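Local coordinates for Spermidine/putrescine ABC transporter, periplasmic binding protein (Treponema pallidum, PDB 2V84) that probably binds polyamines such as spermidine and putrescine in the periplasm as the solute receptor of an ABC transporter, at residues 283-286 against 287-291; 226-229 against 230-234. All coordinates share one frame; numbering follows the deposited sequence. Where two conformers were deposited one is given.

Interaction 1. Residues 283-286 against 287-291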
loop_
_atom_site.group_PDB
_atom_site.type_symbol
_atom_site.label_atom_id
_atom_site.label_comp_id
_atom_site.label_asym_id
_atom_site.label_seq_id
_atom_site.Cartn_x
_atom_site.Cartn_y
_atom_site.Cartn_z
ATOM N N ALA A 283 -4.745 -8.159 -19.662
ATOM C CA ALA A 283 -3.575 -9.037 -19.628
ATOM C C ALA A 283 -2.368 -8.383 -18.974
ATOM O O ALA A 283 -1.582 -9.056 -18.290
ATOM C CB ALA A 283 -3.221 -9.521 -21.034
ATOM N N HIS A 284 -2.238 -7.073 -19.178
ATOM C CA HIS A 284 -1.124 -6.294 -18.650
ATOM C C HIS A 284 -1.302 -5.959 -17.176
ATOM O O HIS A 284 -0.322 -5.870 -16.433
ATOM C CB HIS A 284 -0.936 -5.028 -19.480
ATOM C CG HIS A 284 -0.476 -5.300 -20.879
ATOM N ND1 HIS A 284 -1.348 -5.582 -21.909
ATOM C CD2 HIS A 284 0.766 -5.362 -21.411
ATOM C CE1 HIS A 284 -0.664 -5.787 -23.019
ATOM N NE2 HIS A 284 0.622 -5.651 -22.746
ATOM N N TYR A 285 -2.555 -5.770 -16.765
ATOM C CA TYR A 285 -2.891 -5.649 -15.349
ATOM C C TYR A 285 -2.701 -6.979 -14.627
ATOM O O TYR A 285 -2.146 -7.020 -13.526
ATOM C CB TYR A 285 -4.302 -5.112 -15.113
ATOM C CG TYR A 285 -4.413 -4.593 -13.698
ATOM C CD1 TYR A 285 -3.826 -3.380 -13.339
ATOM C CD2 TYR A 285 -5.062 -5.327 -12.717
ATOM C CE1 TYR A 285 -3.899 -2.899 -12.053
ATOM C CE2 TYR A 285 -5.137 -4.863 -11.412
ATOM C CZ TYR A 285 -4.544 -3.657 -11.085
ATOM O OH TYR A 285 -4.606 -3.183 -9.795
ATOM N N ALA A 286 -3.121 -8.067 -15.263
ATOM C CA ALA A 286 -2.916 -9.393 -14.691
ATOM C C ALA A 286 -1.432 -9.711 -14.533
ATOM O O ALA A 286 -1.042 -10.290 -13.532
ATOM C CB ALA A 286 -3.605 -10.439 -15.500
ATOM N N GLU A 287 -0.607 -9.319 -15.506
ATOM C CA GLU A 287 0.847 -9.483 -15.383
ATOM C C GLU A 287 1.423 -8.688 -14.206
ATOM O O GLU A 287 2.359 -9.145 -13.531
ATOM C CB GLU A 287 1.563 -9.138 -16.703
ATOM C CG GLU A 287 3.096 -9.085 -16.614
ATOM C CD GLU A 287 3.753 -8.722 -17.933
ATOM O OE1 GLU A 287 3.199 -9.078 -18.982
ATOM O OE2 GLU A 287 4.829 -8.086 -17.932
ATOM N N PHE A 288 0.856 -7.506 -13.957
ATOM C CA PHE A 288 1.198 -6.707 -12.786
ATOM C C PHE A 288 0.862 -7.459 -11.494
ATOM O O PHE A 288 1.707 -7.575 -10.601
ATOM C CB PHE A 288 0.481 -5.351 -12.821
ATOM C CG PHE A 288 0.420 -4.658 -11.475
ATOM C CD1 PHE A 288 1.581 -4.224 -10.832
ATOM C CD2 PHE A 288 -0.804 -4.443 -10.851
ATOM C CE1 PHE A 288 1.526 -3.606 -9.600
ATOM C CE2 PHE A 288 -0.867 -3.814 -9.604
ATOM C CZ PHE A 288 0.300 -3.398 -8.981
ATOM N N LEU A 289 -0.361 -7.975 -11.394
ATOM C CA LEU A 289 -0.800 -8.655 -10.179
ATOM C C LEU A 289 0.012 -9.905 -9.898
ATOM O O LEU A 289 0.393 -10.165 -8.754
ATOM C CB LEU A 289 -2.282 -9.005 -10.268
ATOM C CG LEU A 289 -3.233 -7.823 -10.427
ATOM C CD1 LEU A 289 -4.620 -8.347 -10.778
ATOM C CD2 LEU A 289 -3.275 -6.909 -9.185
ATOM N N ASP A 290 0.294 -10.653 -10.960
ATOM C CA ASP A 290 1.017 -11.925 -10.874
ATOM C C ASP A 290 2.459 -11.728 -10.435
ATOM O O ASP A 290 3.076 -12.650 -9.887
ATOM C CB ASP A 290 1.037 -12.597 -12.237
ATOM C CG ASP A 290 -0.265 -13.273 -12.591
ATOM O OD1 ASP A 290 -1.185 -13.352 -11.758
ATOM O OD2 ASP A 290 -0.361 -13.748 -13.736
ATOM N N THR A 291 3.012 -10.549 -10.725
ATOM C CA THR A 291 4.374 -10.209 -10.348
ATOM C C THR A 291 4.526 -10.284 -8.833
ATOM O O THR A 291 5.587 -10.682 -8.352
ATOM C CB THR A 291 4.794 -8.812 -10.875
ATOM O OG1 THR A 291 4.888 -8.842 -12.306
ATOM C CG2 THR A 291 6.157 -8.384 -10.319
#
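Tyr285 is the side chain round which this stretch of helix packs, with Phe288 one turn on at i+3 and Leu289 at i+4, the spacing that lines side chains along one side of an alpha-helix. Phe288 lays CD2 over one face of the tyrosine ring, displaced toward its rim, 3.7 Å from Tyr285 CE1. Both aromatic side chains leave the helix with CG anti to the backbone N (chi1 -161° and 162°), which sets them side by side and pointing the same way; their planes nonetheless stand at 54°, an oblique pair. Leu289 crosses the same ring at a slant, bringing both methyls to it, with CD2 3.6 Å from Tyr285 CE2.

Backbone bonding is regular i to i+4: Glu287 N, Phe288 N, Leu289 N and Asp290 N donate to the carbonyls of Ala283, His284, Tyr285 and Ala286. Thr291 OG1 turns back on Glu287 O at 2.8 Å.

The carboxylates are bonded to neighbouring parts of the chain: Glu287 forms a salt bridge with Lys43 and a hydrogen bond with Ser39, while Asp290 accepts from Lys307 N through OD2 and from Lys308 N and Gln306 NE2 through OD1. Helix 282-292 rests on Leu40 of helix 38-48 through His284, Glu287 and Phe288, and reaches strand 125-137, where Tyr285 OH bonds Tyr127 O and Leu289 touches Tyr128.

Interaction 2. Residues 226-229 against 230-234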
loop_
_atom_site.group_PDB
_atom_site.type_symbol
_atom_site.label_atom_id
_atom_site.label_comp_id
_atom_site.label_asym_id
_atom_site.label_seq_id
_atom_site.Cartn_x
_atom_site.Cartn_y
_atom_site.Cartn_z
ATOM N N GLY A 226 3.612 -6.709 7.808
ATOM C CA GLY A 226 4.166 -6.323 6.509
ATOM C C GLY A 226 3.354 -6.744 5.304
ATOM O O GLY A 226 2.218 -7.160 5.439
ATOM N N PHE A 227 3.948 -6.605 4.123
ATOM C CA PHE A 227 3.263 -6.960 2.892
ATOM C C PHE A 227 3.553 -8.379 2.463
ATOM O O PHE A 227 4.688 -8.840 2.465
ATOM C CB PHE A 227 3.587 -5.978 1.771
ATOM C CG PHE A 227 3.260 -4.555 2.110
ATOM C CD1 PHE A 227 1.957 -4.158 2.339
ATOM C CD2 PHE A 227 4.268 -3.605 2.175
ATOM C CE1 PHE A 227 1.650 -2.823 2.653
ATOM C CE2 PHE A 227 3.983 -2.285 2.471
ATOM C CZ PHE A 227 2.681 -1.891 2.721
ATOM N N ALA A 228 2.488 -9.066 2.089
ATOM C CA ALA A 228 2.546 -10.463 1.662
ATOM C C ALA A 228 3.566 -10.678 0.549
ATOM O O ALA A 228 4.345 -11.642 0.581
ATOM C CB ALA A 228 1.167 -10.904 1.205
ATOM N N GLU A 229 3.579 -9.779 -0.432
ATOM C CA GLU A 229 4.516 -9.925 -1.552
ATOM C C GLU A 229 5.986 -9.917 -1.119
ATOM O O GLU A 229 6.811 -10.557 -1.759
ATOM C CB GLU A 229 4.237 -8.876 -2.650
ATOM C CG GLU A 229 4.542 -7.395 -2.283
ATOM C CD GLU A 229 3.396 -6.686 -1.596
ATOM O OE1 GLU A 229 2.441 -7.357 -1.130
ATOM O OE2 GLU A 229 3.456 -5.444 -1.505
ATOM N N ALA A 230 6.317 -9.194 -0.046
ATOM C CA ALA A 230 7.687 -9.203 0.495
ATOM C C ALA A 230 8.036 -10.504 1.223
ATOM O O ALA A 230 9.089 -11.090 0.995
ATOM C CB ALA A 230 7.912 -8.001 1.405
ATOM N N PHE A 231 7.156 -10.968 2.106
ATOM C CA PHE A 231 7.396 -12.228 2.828
ATOM C C PHE A 231 7.606 -13.365 1.841
ATOM O O PHE A 231 8.516 -14.187 1.988
ATOM C CB PHE A 231 6.195 -12.542 3.734
ATOM C CG PHE A 231 6.065 -11.623 4.919
ATOM C CD1 PHE A 231 7.003 -11.677 5.951
ATOM C CD2 PHE A 231 4.998 -10.743 5.031
ATOM C CE1 PHE A 231 6.898 -10.841 7.066
ATOM C CE2 PHE A 231 4.876 -9.896 6.154
ATOM C CZ PHE A 231 5.846 -9.945 7.172
ATOM N N PHE A 232 6.762 -13.420 0.820
ATOM C CA PHE A 232 6.798 -14.566 -0.077
ATOM C C PHE A 232 7.910 -14.469 -1.115
ATOM O O PHE A 232 8.451 -15.484 -1.520
ATOM C CB PHE A 232 5.420 -14.795 -0.698
ATOM C CG PHE A 232 4.403 -15.336 0.280
ATOM C CD1 PHE A 232 4.387 -16.694 0.605
ATOM C CD2 PHE A 232 3.467 -14.490 0.872
ATOM C CE1 PHE A 232 3.460 -17.207 1.511
ATOM C CE2 PHE A 232 2.530 -14.986 1.792
ATOM C CZ PHE A 232 2.519 -16.355 2.094
ATOM N N ALA A 233 8.268 -13.255 -1.530
ATOM C CA ALA A 233 9.404 -13.073 -2.451
ATOM C C ALA A 233 10.705 -13.473 -1.780
ATOM O O ALA A 233 11.615 -14.041 -2.415
ATOM C CB ALA A 233 9.472 -11.622 -2.922
ATOM N N GLU A 234 10.773 -13.226 -0.478
ATOM C CA GLU A 234 12.007 -13.364 0.282
ATOM C C GLU A 234 12.221 -14.740 0.913
ATOM O O GLU A 234 13.321 -15.047 1.391
ATOM C CB GLU A 234 12.025 -12.298 1.363
ATOM C CG GLU A 234 13.361 -12.095 2.006
ATOM C CD GLU A 234 14.144 -10.995 1.355
ATOM O OE1 GLU A 234 13.522 -9.985 0.935
ATOM O OE2 GLU A 234 15.380 -11.144 1.283
#
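Phe231 and Phe232 share one first torsion, CG anti to the carbonyl carbon (chi1 -71° and -72°), which swings each ring back toward the start of the helix, Phe231 onto Gly226 and Phe227, Phe232 onto Ala228. Phe231 CD2 comes 3.2 Å from Phe227 O, and its CE2 lies 3.6 Å from Gly226 C. Gly226 has no side chain, so CE2 can lie against its main chain, and its extended backbone angles suit a glycine. Phe232 instead meets Ala228, whose carbonyl lies at the ring edge, near its plane, with O 3.0 Å from Phe232 CD2.

Phe227 occupies the N-cap position. Its carbonyl oxygen takes the amide of Phe231 at 3.3 Å, almost straight at 166°, together with a weak bond from Ala230 N. The regular i to i+4 bonds continue as Phe232 N and Ala233 N donate to Ala228 O and Glu229 O.

The Phe227 side chain leads away from the helix, to about 5 Å from the side chain of Glu168, a predicted spermidine ligand, and about 4 Å from a bound MES molecule, probably from the crystallisation liquor. The turn joins strand 223-226 to helix 228-234 beside the probable polyamine pocket. Phe231 also meets Phe216 of helix 212-218 edge-to-face, and Ala228, Phe231 and Phe232 all pack on Phe245 of strand 243-246.

From the N terminus, the chain reaches interaction 2 first, where strand 223-226 turns into helix 228-234; interaction 1 follows later, inside helix 282-292. Each contact is local, closing i to i+4 helical bonds within a continuous stretch and no long loop, so the two stand in series, neither nested nor crossed. Their centres are 17 Å apart and their nearest atoms about 6 Å, without touching. Strand 125-137 is their common neighbour: 283-291 meets it at Tyr127 and Tyr128, and 226-234 at Ala132, Gly133 and Ala135. Interaction 1 ties that strand to helix 38-48, interaction 2 to strand 243-246 and helix 212-218, with the predicted spermidine site close to the latter contact alone.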